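Local coordinates for appr-1-p processing domain protein (Thermus aquaticus Y51MC23, PDB 5M31) that is of unassigned function but belongs to the macro domain family, a single-chain alpha/beta fold built round a mixed six-stranded sheet, at residues L133-V138 against V154-P159; K107-R112 against I121-L126; G35-G40 against P50-A55; G63-Q66 against I70-Y73. All coordinates share one frame; numbering follows the deposited sequence.

Contact 1: L133-V138 against V154-P159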
loop_
_atom_site.group_PDB
_atom_site.type_symbol
_atom_site.label_atom_id
_atom_site.label_comp_id
_atom_site.label_asym_id
_atom_site.label_seq_id
_atom_site.Cartn_x
_atom_site.Cartn_y
_atom_site.Cartn_z
ATOM N N LEU A 133 2.372 1.393 -14.724
ATOM C CA LEU A 133 3.481 0.485 -14.833
ATOM C C LEU A 133 3.047 -0.840 -15.452
ATOM O O LEU A 133 1.895 -1.201 -15.356
ATOM C CB LEU A 133 4.071 0.236 -13.439
ATOM C CG LEU A 133 4.715 1.437 -12.779
ATOM C CD1 LEU A 133 5.044 1.113 -11.349
ATOM C CD2 LEU A 133 6.002 1.798 -13.508
ATOM N N PRO A 134 3.988 -1.600 -16.025
ATOM C CA PRO A 134 3.637 -2.893 -16.622
ATOM C C PRO A 134 3.366 -3.945 -15.548
ATOM O O PRO A 134 4.248 -4.254 -14.717
ATOM C CB PRO A 134 4.871 -3.246 -17.471
ATOM C CG PRO A 134 5.974 -2.443 -16.892
ATOM C CD PRO A 134 5.387 -1.216 -16.305
ATOM N N TRP A 135 2.151 -4.477 -15.550
ATOM C CA TRP A 135 1.718 -5.376 -14.494
ATOM C C TRP A 135 2.556 -6.653 -14.374
ATOM O O TRP A 135 2.922 -7.013 -13.256
ATOM C CB TRP A 135 0.246 -5.693 -14.662
ATOM C CG TRP A 135 -0.324 -6.718 -13.755
ATOM C CD1 TRP A 135 -0.994 -7.847 -14.110
ATOM C CD2 TRP A 135 -0.284 -6.709 -12.312
ATOM N NE1 TRP A 135 -1.391 -8.545 -12.981
ATOM C CE2 TRP A 135 -0.986 -7.856 -11.866
ATOM C CE3 TRP A 135 0.251 -5.832 -11.367
ATOM C CZ2 TRP A 135 -1.141 -8.155 -10.502
ATOM C CZ3 TRP A 135 0.119 -6.145 -10.018
ATOM C CH2 TRP A 135 -0.593 -7.291 -9.603
ATOM N N PRO A 136 2.969 -7.262 -15.505
ATOM C CA PRO A 136 3.797 -8.476 -15.354
ATOM C C PRO A 136 5.039 -8.264 -14.478
ATOM O O PRO A 136 5.365 -9.104 -13.648
ATOM C CB PRO A 136 4.196 -8.806 -16.800
ATOM C CG PRO A 136 3.059 -8.307 -17.633
ATOM C CD PRO A 136 2.446 -7.130 -16.891
ATOM N N GLU A 137 5.698 -7.131 -14.665
ATOM C CA GLU A 137 6.919 -6.813 -13.946
ATOM C C GLU A 137 6.624 -6.457 -12.513
ATOM O O GLU A 137 7.339 -6.903 -11.607
ATOM C CB GLU A 137 7.644 -5.655 -14.628
ATOM C CG GLU A 137 8.215 -6.008 -16.015
ATOM C CD GLU A 137 9.475 -6.893 -15.966
ATOM O OE1 GLU A 137 10.053 -7.125 -14.860
ATOM O OE2 GLU A 137 9.909 -7.351 -17.055
ATOM N N VAL A 138 5.544 -5.709 -12.287
ATOM C CA VAL A 138 5.135 -5.368 -10.904
ATOM C C VAL A 138 4.724 -6.641 -10.170
ATOM O O VAL A 138 5.133 -6.851 -9.012
ATOM C CB VAL A 138 4.026 -4.298 -10.869
ATOM C CG1 VAL A 138 3.472 -4.124 -9.462
ATOM C CG2 VAL A 138 4.570 -2.963 -11.417
ATOM N N VAL A 154 -1.398 -12.725 1.922
ATOM C CA VAL A 154 -1.283 -11.525 1.096
ATOM C C VAL A 154 -2.247 -11.626 -0.079
ATOM O O VAL A 154 -2.245 -12.623 -0.814
ATOM C CB VAL A 154 0.115 -11.377 0.482
ATOM C CG1 VAL A 154 0.239 -10.049 -0.228
ATOM C CG2 VAL A 154 1.182 -11.536 1.541
ATOM N N TRP A 155 -3.080 -10.603 -0.202
ATOM C CA TRP A 155 -4.048 -10.552 -1.264
ATOM C C TRP A 155 -3.748 -9.386 -2.131
ATOM O O TRP A 155 -3.562 -8.258 -1.639
ATOM C CB TRP A 155 -5.424 -10.422 -0.693
ATOM C CG TRP A 155 -5.712 -11.521 0.214
ATOM C CD1 TRP A 155 -5.411 -11.577 1.558
ATOM C CD2 TRP A 155 -6.130 -12.820 -0.156
ATOM N NE1 TRP A 155 -5.742 -12.811 2.050
ATOM C CE2 TRP A 155 -6.211 -13.584 1.020
ATOM C CE3 TRP A 155 -6.544 -13.402 -1.371
ATOM C CZ2 TRP A 155 -6.647 -14.897 1.003
ATOM C CZ3 TRP A 155 -7.008 -14.639 -1.363
ATOM C CH2 TRP A 155 -7.009 -15.415 -0.187
ATOM N N VAL A 156 -3.556 -9.659 -3.423
ATOM C CA VAL A 156 -3.235 -8.612 -4.354
ATOM C C VAL A 156 -4.368 -8.476 -5.301
ATOM O O VAL A 156 -4.812 -9.454 -5.907
ATOM C CB VAL A 156 -1.912 -8.846 -5.133
ATOM C CG1 VAL A 156 -1.561 -7.611 -5.952
ATOM C CG2 VAL A 156 -0.785 -9.202 -4.145
ATOM N N TYR A 157 -4.916 -7.270 -5.357
ATOM C CA TYR A 157 -6.011 -6.986 -6.237
ATOM C C TYR A 157 -5.488 -6.603 -7.621
ATOM O O TYR A 157 -4.632 -5.723 -7.741
ATOM C CB TYR A 157 -6.900 -5.913 -5.596
ATOM C CG TYR A 157 -7.763 -6.449 -4.490
ATOM C CD1 TYR A 157 -7.218 -6.939 -3.283
ATOM C CD2 TYR A 157 -9.136 -6.641 -4.691
ATOM C CE1 TYR A 157 -8.015 -7.465 -2.305
ATOM C CE2 TYR A 157 -9.940 -7.118 -3.690
ATOM C CZ TYR A 157 -9.389 -7.622 -2.547
ATOM O OH TYR A 157 -10.186 -8.188 -1.601
ATOM N N GLU A 158 -5.998 -7.299 -8.647
ATOM C CA GLU A 158 -5.494 -7.174 -10.002
ATOM C C GLU A 158 -6.041 -5.884 -10.620
ATOM O O GLU A 158 -7.094 -5.427 -10.216
ATOM C CB GLU A 158 -5.940 -8.380 -10.840
ATOM C CG GLU A 158 -5.203 -9.680 -10.509
ATOM C CD GLU A 158 -4.181 -10.075 -11.579
ATOM O OE1 GLU A 158 -3.429 -11.031 -11.340
ATOM O OE2 GLU A 158 -4.130 -9.427 -12.665
ATOM N N PRO A 159 -5.287 -5.288 -11.587
ATOM C CA PRO A 159 -5.772 -4.067 -12.319
ATOM C C PRO A 159 -7.154 -4.210 -12.986
ATOM O O PRO A 159 -7.410 -5.255 -13.590
ATOM C CB PRO A 159 -4.716 -3.839 -13.410
ATOM C CG PRO A 159 -3.537 -4.657 -13.025
ATOM C CD PRO A 159 -4.031 -5.807 -12.167
HETATM O O HOH W 1 -2.222 -11.683 -13.611
#
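W135, in the first turn of helix 135-146, carries this contact almost alone, meeting V156 in strand 153-157 and E158 and P159 just beyond it. Just before it, P134 holds the N-cap position, and its carbonyl O accepts the backbone N of V138 at 3.1 Å, closing the first helical turn. With CG anti to the backbone N, the ring of W135 is carried across toward P159, the last modelled residue. P159 lies on one face of it: its CD sits 3.8 Å from the centroid of the five-membered ring and 13° off the normal, a CH-pi contact. At the far end of the indole, CH2 meets V156 CG1 edge-on at 3.8 Å. In the E158 conformer described, one of two and so tentative, the indole NE1 gives a weak hydrogen bond to E158 OE2, 2.9 Å long but bent to 120° at the hydrogen, with the carboxylate turned 76° from the ring plane. A water also bridges the two, donating to E158 OE1 at 2.7 Å and accepting weakly from W135 NE1. I142 touches both W135 and V156. The contact thus ties the start of the helix to the end of the strand that follows it in a beta-alpha-beta unit. The bent bond suggests that the indole is not the main partner of the carboxylate, which also has a salt bridge to K139, the water and a long, weak ion pair with R16.

Contact 2: K107-R112 against I121-L126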
loop_
_atom_site.group_PDB
_atom_site.type_symbol
_atom_site.label_atom_id
_atom_site.label_comp_id
_atom_site.label_asym_id
_atom_site.label_seq_id
_atom_site.Cartn_x
_atom_site.Cartn_y
_atom_site.Cartn_z
ATOM N N LYS A 107 10.284 -3.513 -0.381
ATOM C CA LYS A 107 11.221 -3.807 0.679
ATOM C C LYS A 107 10.684 -3.248 2.001
ATOM O O LYS A 107 10.724 -3.937 3.040
ATOM C CB LYS A 107 12.616 -3.222 0.377
ATOM C CG LYS A 107 13.355 -3.883 -0.783
ATOM C CD LYS A 107 14.856 -3.606 -0.713
ATOM C CE LYS A 107 15.666 -4.639 -1.490
ATOM N NZ LYS A 107 15.648 -4.433 -2.965
ATOM N N ASP A 108 10.208 -2.010 2.004
ATOM C CA ASP A 108 9.739 -1.447 3.249
ATOM C C ASP A 108 8.434 -2.046 3.686
ATOM O O ASP A 108 8.110 -2.062 4.862
ATOM C CB ASP A 108 9.592 0.052 3.168
ATOM C CG ASP A 108 9.681 0.708 4.534
ATOM O OD1 ASP A 108 10.557 0.304 5.328
ATOM O OD2 ASP A 108 8.817 1.522 4.871
ATOM N N LEU A 109 7.663 -2.520 2.727
ATOM C CA LEU A 109 6.401 -3.215 3.054
ATOM C C LEU A 109 6.667 -4.454 3.887
ATOM O O LEU A 109 5.998 -4.693 4.913
ATOM C CB LEU A 109 5.685 -3.567 1.783
ATOM C CG LEU A 109 4.329 -4.277 1.937
ATOM C CD1 LEU A 109 3.400 -3.471 2.800
ATOM C CD2 LEU A 109 3.759 -4.462 0.553
ATOM N N VAL A 110 7.647 -5.231 3.482
ATOM C CA VAL A 110 8.079 -6.381 4.241
ATOM C C VAL A 110 8.505 -5.941 5.633
ATOM O O VAL A 110 8.032 -6.520 6.652
ATOM C CB VAL A 110 9.208 -7.130 3.559
ATOM C CG1 VAL A 110 9.863 -8.166 4.473
ATOM C CG2 VAL A 110 8.656 -7.776 2.298
ATOM N N CYS A 111 9.322 -4.893 5.718
ATOM C CA CYS A 111 9.752 -4.346 7.027
ATOM C C CYS A 111 8.577 -4.030 7.943
ATOM O O CYS A 111 8.578 -4.419 9.121
ATOM C CB CYS A 111 10.567 -3.087 6.832
ATOM S SG CYS A 111 12.121 -3.434 5.999
ATOM N N ARG A 112 7.562 -3.325 7.441
ATOM C CA ARG A 112 6.465 -2.863 8.306
ATOM C C ARG A 112 5.575 -4.028 8.707
ATOM O O ARG A 112 5.069 -4.054 9.826
ATOM C CB ARG A 112 5.583 -1.835 7.621
ATOM C CG ARG A 112 6.121 -0.407 7.554
ATOM C CD ARG A 112 7.113 0.016 8.604
ATOM N NE ARG A 112 6.519 0.349 9.896
ATOM C CZ ARG A 112 5.907 1.502 10.179
ATOM N NH1 ARG A 112 5.958 2.494 9.323
ATOM N NH2 ARG A 112 5.280 1.670 11.353
ATOM N N ILE A 121 -2.839 -8.967 4.778
ATOM C CA ILE A 121 -2.693 -7.659 4.142
ATOM C C ILE A 121 -3.196 -7.759 2.708
ATOM O O ILE A 121 -3.081 -8.805 2.065
ATOM C CB ILE A 121 -1.219 -7.167 4.185
ATOM C CG1 ILE A 121 -1.083 -5.709 3.758
ATOM C CG2 ILE A 121 -0.310 -8.109 3.435
ATOM C CD1 ILE A 121 0.199 -5.053 4.275
ATOM N N ALA A 122 -3.778 -6.666 2.225
ATOM C CA ALA A 122 -4.235 -6.567 0.848
ATOM C C ALA A 122 -3.654 -5.315 0.208
ATOM O O ALA A 122 -3.576 -4.282 0.847
ATOM C CB ALA A 122 -5.761 -6.505 0.749
ATOM N N LEU A 123 -3.343 -5.475 -1.070
ATOM C CA LEU A 123 -2.664 -4.473 -1.859
ATOM C C LEU A 123 -3.392 -4.259 -3.178
ATOM O O LEU A 123 -3.918 -5.204 -3.764
ATOM C CB LEU A 123 -1.322 -5.008 -2.323
ATOM C CG LEU A 123 -0.065 -5.230 -1.687
ATOM C CD1 LEU A 123 -0.239 -6.382 -0.725
ATOM C CD2 LEU A 123 0.954 -5.504 -2.797
ATOM N N PRO A 124 -3.353 -3.021 -3.694
ATOM C CA PRO A 124 -3.660 -2.788 -5.089
ATOM C C PRO A 124 -2.482 -3.173 -5.978
ATOM O O PRO A 124 -1.433 -3.468 -5.494
ATOM C CB PRO A 124 -3.907 -1.263 -5.127
ATOM C CG PRO A 124 -3.037 -0.721 -4.081
ATOM C CD PRO A 124 -2.818 -1.811 -3.055
ATOM N N PRO A 125 -2.617 -2.975 -7.299
ATOM C CA PRO A 125 -1.510 -3.443 -8.148
ATOM C C PRO A 125 -0.317 -2.444 -8.263
ATOM O O PRO A 125 0.363 -2.415 -9.284
ATOM C CB PRO A 125 -2.186 -3.710 -9.491
ATOM C CG PRO A 125 -3.506 -3.007 -9.455
ATOM C CD PRO A 125 -3.883 -2.826 -8.019
ATOM N N LEU A 126 -0.100 -1.663 -7.225
ATOM C CA LEU A 126 1.028 -0.712 -7.094
ATOM C C LEU A 126 1.349 0.099 -8.340
ATOM O O LEU A 126 2.490 0.138 -8.762
ATOM C CB LEU A 126 2.269 -1.407 -6.566
ATOM C CG LEU A 126 1.978 -2.252 -5.316
ATOM C CD1 LEU A 126 3.214 -2.951 -4.831
ATOM C CD2 LEU A 126 1.423 -1.416 -4.176
#
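L109 of helix 99-116 meets I121 and L123 of strand 120-123 through methyl groups, and every bit of contact here is apolar. The closest approach is L109 CD1 to I121 CD1 at 3.9 Å, where the two side chains run past one another in opposite directions. Both reach out in the same manner: L109 has CG anti to its nitrogen (chi1 -179°) and I121 has CG1 likewise placed (chi1 -170°), which carries each terminal methyl into the gap between helix and sheet. The other branch of the leucine, CD2, comes to 4.5 Å from L123 CD2, a looser touch. One leucine thus spans two strand residues that stand two apart and point to the same side of the sheet.

Polar bonding stays within the backbones or goes to other partners. In the helix, R112 N donates to D108 O at 2.9 Å, while D108 OD2 accepts the backbone N of I70. The strand is held from both flanks, I121 and L123 bonding to W155 and A122 to A26 and V28. F85 and L146 close in on L109 as well, and F85 also packs on I121.

All three touching residues are buried, and no hydrogen bond crosses between the segments. Between 107-112 and 121-126, then, apolar contact alone acts, through dispersion and the exclusion of water; a directional bond from this part of the helix goes instead from D108 to I70.

Contact 3: G35-G40 against P50-A55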
loop_
_atom_site.group_PDB
_atom_site.type_symbol
_atom_site.label_atom_id
_atom_site.label_comp_id
_atom_site.label_asym_id
_atom_site.label_seq_id
_atom_site.Cartn_x
_atom_site.Cartn_y
_atom_site.Cartn_z
ATOM N N GLY A 35 1.143 15.064 -0.077
ATOM C CA GLY A 35 0.044 15.254 0.858
ATOM C C GLY A 35 -1.293 15.396 0.197
ATOM O O GLY A 35 -2.204 15.977 0.770
ATOM N N VAL A 36 -1.431 14.801 -0.994
ATOM C CA VAL A 36 -2.669 14.864 -1.757
ATOM C C VAL A 36 -3.228 13.458 -2.045
ATOM O O VAL A 36 -2.493 12.558 -2.489
ATOM C CB VAL A 36 -2.381 15.614 -3.073
ATOM C CG1 VAL A 36 -3.526 15.471 -4.055
ATOM C CG2 VAL A 36 -2.088 17.063 -2.758
ATOM N N MET A 37 -4.507 13.243 -1.739
ATOM C CA MET A 37 -5.166 12.004 -2.142
ATOM C C MET A 37 -6.330 12.400 -3.016
ATOM O O MET A 37 -7.446 12.533 -2.545
ATOM C CB MET A 37 -5.642 11.195 -0.905
ATOM C CG MET A 37 -4.506 10.660 -0.062
ATOM S SD MET A 37 -5.217 9.335 0.977
ATOM C CE MET A 37 -3.901 9.215 2.179
ATOM N N GLY A 38 -6.050 12.606 -4.291
ATOM C CA GLY A 38 -7.045 13.243 -5.187
ATOM C C GLY A 38 -7.648 12.314 -6.227
ATOM O O GLY A 38 -8.637 12.693 -6.919
ATOM N N LYS A 39 -6.971 11.225 -6.545
ATOM C CA LYS A 39 -7.443 10.360 -7.634
ATOM C C LYS A 39 -7.097 8.927 -7.395
ATOM O O LYS A 39 -6.308 8.612 -6.504
ATOM C CB LYS A 39 -6.825 10.807 -8.985
ATOM C CG LYS A 39 -5.451 10.182 -9.258
ATOM C CD LYS A 39 -4.955 10.473 -10.668
ATOM C CE LYS A 39 -4.271 11.821 -10.737
ATOM N NZ LYS A 39 -3.541 11.988 -12.030
ATOM N N GLY A 40 -7.718 8.042 -8.172
ATOM C CA GLY A 40 -7.396 6.622 -8.098
ATOM C C GLY A 40 -7.634 6.002 -6.736
ATOM O O GLY A 40 -8.627 6.298 -6.031
ATOM N N PRO A 50 -11.012 8.758 6.565
ATOM C CA PRO A 50 -10.604 10.151 6.770
ATOM C C PRO A 50 -9.499 10.377 7.835
ATOM O O PRO A 50 -8.663 11.282 7.690
ATOM C CB PRO A 50 -11.905 10.863 7.152
ATOM C CG PRO A 50 -12.880 9.799 7.528
ATOM C CD PRO A 50 -12.445 8.534 6.858
ATOM N N ASP A 51 -9.518 9.627 8.930
ATOM C CA ASP A 51 -8.493 9.825 9.949
ATOM C C ASP A 51 -7.066 9.479 9.433
ATOM O O ASP A 51 -6.094 10.159 9.771
ATOM C CB ASP A 51 -8.809 9.001 11.188
ATOM C CG ASP A 51 -10.088 9.435 11.856
ATOM O OD1 ASP A 51 -10.669 10.519 11.496
ATOM O OD2 ASP A 51 -10.481 8.750 12.795
ATOM N N ASN A 52 -6.979 8.444 8.593
ATOM C CA ASN A 52 -5.731 8.091 7.901
ATOM C C ASN A 52 -5.302 9.223 7.002
ATOM O O ASN A 52 -4.132 9.592 7.007
ATOM C CB ASN A 52 -5.884 6.837 7.095
ATOM C CG ASN A 52 -4.660 6.485 6.303
ATOM O OD1 ASN A 52 -3.636 6.097 6.836
ATOM N ND2 ASN A 52 -4.754 6.701 4.977
ATOM N N TYR A 53 -6.258 9.803 6.272
ATOM C CA TYR A 53 -5.908 10.915 5.368
ATOM C C TYR A 53 -5.335 12.095 6.129
ATOM O O TYR A 53 -4.248 12.612 5.783
ATOM C CB TYR A 53 -7.126 11.341 4.573
ATOM C CG TYR A 53 -6.889 12.607 3.766
ATOM C CD1 TYR A 53 -6.016 12.609 2.704
ATOM C CD2 TYR A 53 -7.448 13.820 4.153
ATOM C CE1 TYR A 53 -5.712 13.781 2.031
ATOM C CE2 TYR A 53 -7.200 14.975 3.433
ATOM C CZ TYR A 53 -6.364 14.926 2.349
ATOM O OH TYR A 53 -6.067 16.090 1.650
ATOM N N GLN A 54 -5.978 12.478 7.231
ATOM C CA GLN A 54 -5.453 13.609 8.019
ATOM C C GLN A 54 -4.097 13.295 8.598
ATOM O O GLN A 54 -3.214 14.134 8.595
ATOM C CB GLN A 54 -6.424 14.017 9.150
ATOM C CG GLN A 54 -7.771 14.627 8.681
ATOM C CD GLN A 54 -7.667 15.819 7.703
ATOM O OE1 GLN A 54 -6.718 16.613 7.726
ATOM N NE2 GLN A 54 -8.691 15.965 6.859
ATOM N N ALA A 55 -3.924 12.071 9.128
ATOM C CA ALA A 55 -2.606 11.676 9.640
ATOM C C ALA A 55 -1.527 11.703 8.570
ATOM O O ALA A 55 -0.397 12.194 8.813
ATOM C CB ALA A 55 -2.678 10.302 10.281
HETATM O O HOH W 2 -6.111 15.453 -1.001
#
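M37 and Y53 make the tight part of this contact, between the loop after strand 26-31 and the start of helix 50-61. The methionine lies along the edge of the tyrosine ring: CG is 3.7 Å from Y53 CD1, near the ring plane, and the two side chains run in opposite directions. Its chain is extended beyond CG (chi2 -162°), bringing SD to 5.1 Å from the ring centroid and 77° off the normal, an edge-on Met-aromatic contact. Beyond the sulfur, M37 CE reaches N52 ND2 at 3.9 Å; N52 OD1 accepts a hydrogen bond from N86 ND2.

The hydroxyl end is looser. Y53 OH is 4.0 Å from G35 O; a water instead bridges it to M37 N, lying 2.7 Å from Y53 OH in a hydrogen bond and accepting from M37 N at 2.8 Å. The loop is therefore joined to the tyrosine by packing at one end and by water at the other.

K46, from helix 40-48, makes a cation-pi contact with Y53 and bonds M37 O. Strand 83-88 lies against both segments, N86 touching M37 and I84 touching N52, while Y73 of strand 71-74 packs on N52.

Contact 4: G63-Q66 against I70-Y73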
loop_
_atom_site.group_PDB
_atom_site.type_symbol
_atom_site.label_atom_id
_atom_site.label_comp_id
_atom_site.label_asym_id
_atom_site.label_seq_id
_atom_site.Cartn_x
_atom_site.Cartn_y
_atom_site.Cartn_z
ATOM N N GLY A 63 7.699 15.839 6.420
ATOM C CA GLY A 63 8.729 15.203 5.586
ATOM C C GLY A 63 8.935 13.717 5.880
ATOM O O GLY A 63 9.908 13.101 5.403
ATOM N N GLN A 64 7.945 13.112 6.528
ATOM C CA GLN A 64 8.069 11.759 6.959
ATOM C C GLN A 64 7.748 10.751 5.864
ATOM O O GLN A 64 8.062 9.552 6.000
ATOM C CB GLN A 64 7.138 11.572 8.156
ATOM C CG GLN A 64 7.101 10.198 8.794
ATOM C CD GLN A 64 6.210 10.197 10.029
ATOM O OE1 GLN A 64 5.845 11.279 10.570
ATOM N NE2 GLN A 64 5.908 9.002 10.532
ATOM N N VAL A 65 6.986 11.183 4.863
ATOM C CA VAL A 65 6.570 10.307 3.787
ATOM C C VAL A 65 7.492 10.451 2.602
ATOM O O VAL A 65 7.664 11.550 2.076
ATOM C CB VAL A 65 5.147 10.581 3.340
ATOM C CG1 VAL A 65 4.771 9.646 2.210
ATOM C CG2 VAL A 65 4.195 10.495 4.557
ATOM N N GLN A 66 8.230 9.391 2.326
ATOM C CA GLN A 66 9.259 9.407 1.297
ATOM C C GLN A 66 9.259 8.108 0.572
ATOM O O GLN A 66 8.727 7.105 1.043
ATOM C CB GLN A 66 10.635 9.618 1.930
ATOM C CG GLN A 66 10.732 10.824 2.831
ATOM C CD GLN A 66 12.000 10.807 3.632
ATOM O OE1 GLN A 66 12.158 10.007 4.575
ATOM N NE2 GLN A 66 12.935 11.635 3.243
ATOM N N ILE A 70 7.177 3.740 4.006
ATOM C CA ILE A 70 5.738 3.619 4.158
ATOM C C ILE A 70 5.295 4.356 5.395
ATOM O O ILE A 70 5.889 4.207 6.494
ATOM C CB ILE A 70 5.336 2.128 4.252
ATOM C CG1 ILE A 70 5.633 1.484 2.882
ATOM C CG2 ILE A 70 3.870 1.964 4.670
ATOM C CD1 ILE A 70 5.526 0.001 2.826
ATOM N N PHE A 71 4.210 5.080 5.279
ATOM C CA PHE A 71 3.598 5.696 6.430
ATOM C C PHE A 71 2.409 4.856 6.884
ATOM O O PHE A 71 1.456 4.737 6.155
ATOM C CB PHE A 71 3.139 7.107 6.116
ATOM C CG PHE A 71 2.318 7.720 7.233
ATOM C CD1 PHE A 71 2.897 7.980 8.444
ATOM C CD2 PHE A 71 0.929 7.949 7.088
ATOM C CE1 PHE A 71 2.145 8.443 9.519
ATOM C CE2 PHE A 71 0.196 8.462 8.154
ATOM C CZ PHE A 71 0.793 8.692 9.360
ATOM N N VAL A 72 2.506 4.261 8.089
ATOM C CA VAL A 72 1.467 3.403 8.616
ATOM C C VAL A 72 0.596 4.159 9.584
ATOM O O VAL A 72 1.113 4.913 10.454
ATOM C CB VAL A 72 2.056 2.163 9.330
ATOM C CG1 VAL A 72 0.932 1.317 9.914
ATOM C CG2 VAL A 72 2.842 1.322 8.362
ATOM N N TYR A 73 -0.706 4.046 9.405
ATOM C CA TYR A 73 -1.675 4.586 10.362
ATOM C C TYR A 73 -2.388 3.427 11.078
ATOM O O TYR A 73 -2.856 2.479 10.412
ATOM C CB TYR A 73 -2.705 5.496 9.680
ATOM C CG TYR A 73 -3.698 6.108 10.628
ATOM C CD1 TYR A 73 -3.294 7.096 11.570
ATOM C CD2 TYR A 73 -5.022 5.639 10.709
ATOM C CE1 TYR A 73 -4.201 7.642 12.444
ATOM C CE2 TYR A 73 -5.919 6.201 11.594
ATOM C CZ TYR A 73 -5.500 7.150 12.489
ATOM O OH TYR A 73 -6.397 7.713 13.353
HETATM O O HOH W 3 6.642 6.576 8.624
#
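This is a small, buried packing contact between the loop that leaves helix 50-61 and strand 71-74, at the edge of the sheet, with Q64 and V65 resting against F71. G63 ends the helix in a Schellman motif with positive phi (78°); Q64 then points at the strand, while V65 lies beside it. The nearest pair of CA atoms is V65 and F71, 6.1 Å apart. V65 CG2 meets F71 CB at 3.9 Å, so the valine packs at the base of the phenylalanine side chain.

Q64 reaches the ring edge. Its chain is fully extended, with both chi1 and chi2 close to 180°, which takes the amide out to where NE2 lies 3.8 Å from F71 CD1 and near the ring plane. The amide plane stands almost perpendicular to the ring, 89° away, so the two groups do not stack. The polar partners of the amide are a water and R62: NE2 donates to the water at 3.2 Å, which in turn donates to I70 O at 3.3 Å, and OE1 is bonded by R62.

A59 of helix 50-61 and P88 of strand 83-88 also touch V65, while F71 pairs with N86 through its backbone. No direct hydrogen bond links the two segments. Apolar contact holds the valine to the strand residue, and a single water carries the polar connection between the glutamine and the strand backbone, leaving the amide at the ring edge with its hydrogen bonds made to others.

Overall arrangement
Along the chain the contacts close in the order 3, 4, 2, 1, each finishing before the next opens. Contacts 1 and 2 share the region of strands 120-123 and 153-157, which are neighbours in the sheet; their centres are 11 Å apart, and Y157 N and L123 O are probably hydrogen-bonded. Contact 4 lies on strand 71-74, an outermost strand of the same sheet, and meets contact 2, 13 Å away between centres, through D108 and I70. Contact 3 touches contact 4 where N52 and A55 pack on Y73. Contacts 1 and 3, 22 Å apart between centres, lie on opposite sides of the chain's centre. Contacts 1, 2 and 4 pack helices or loops against the macro domain's central sheet; contact 3 joins a loop to helix 50-61.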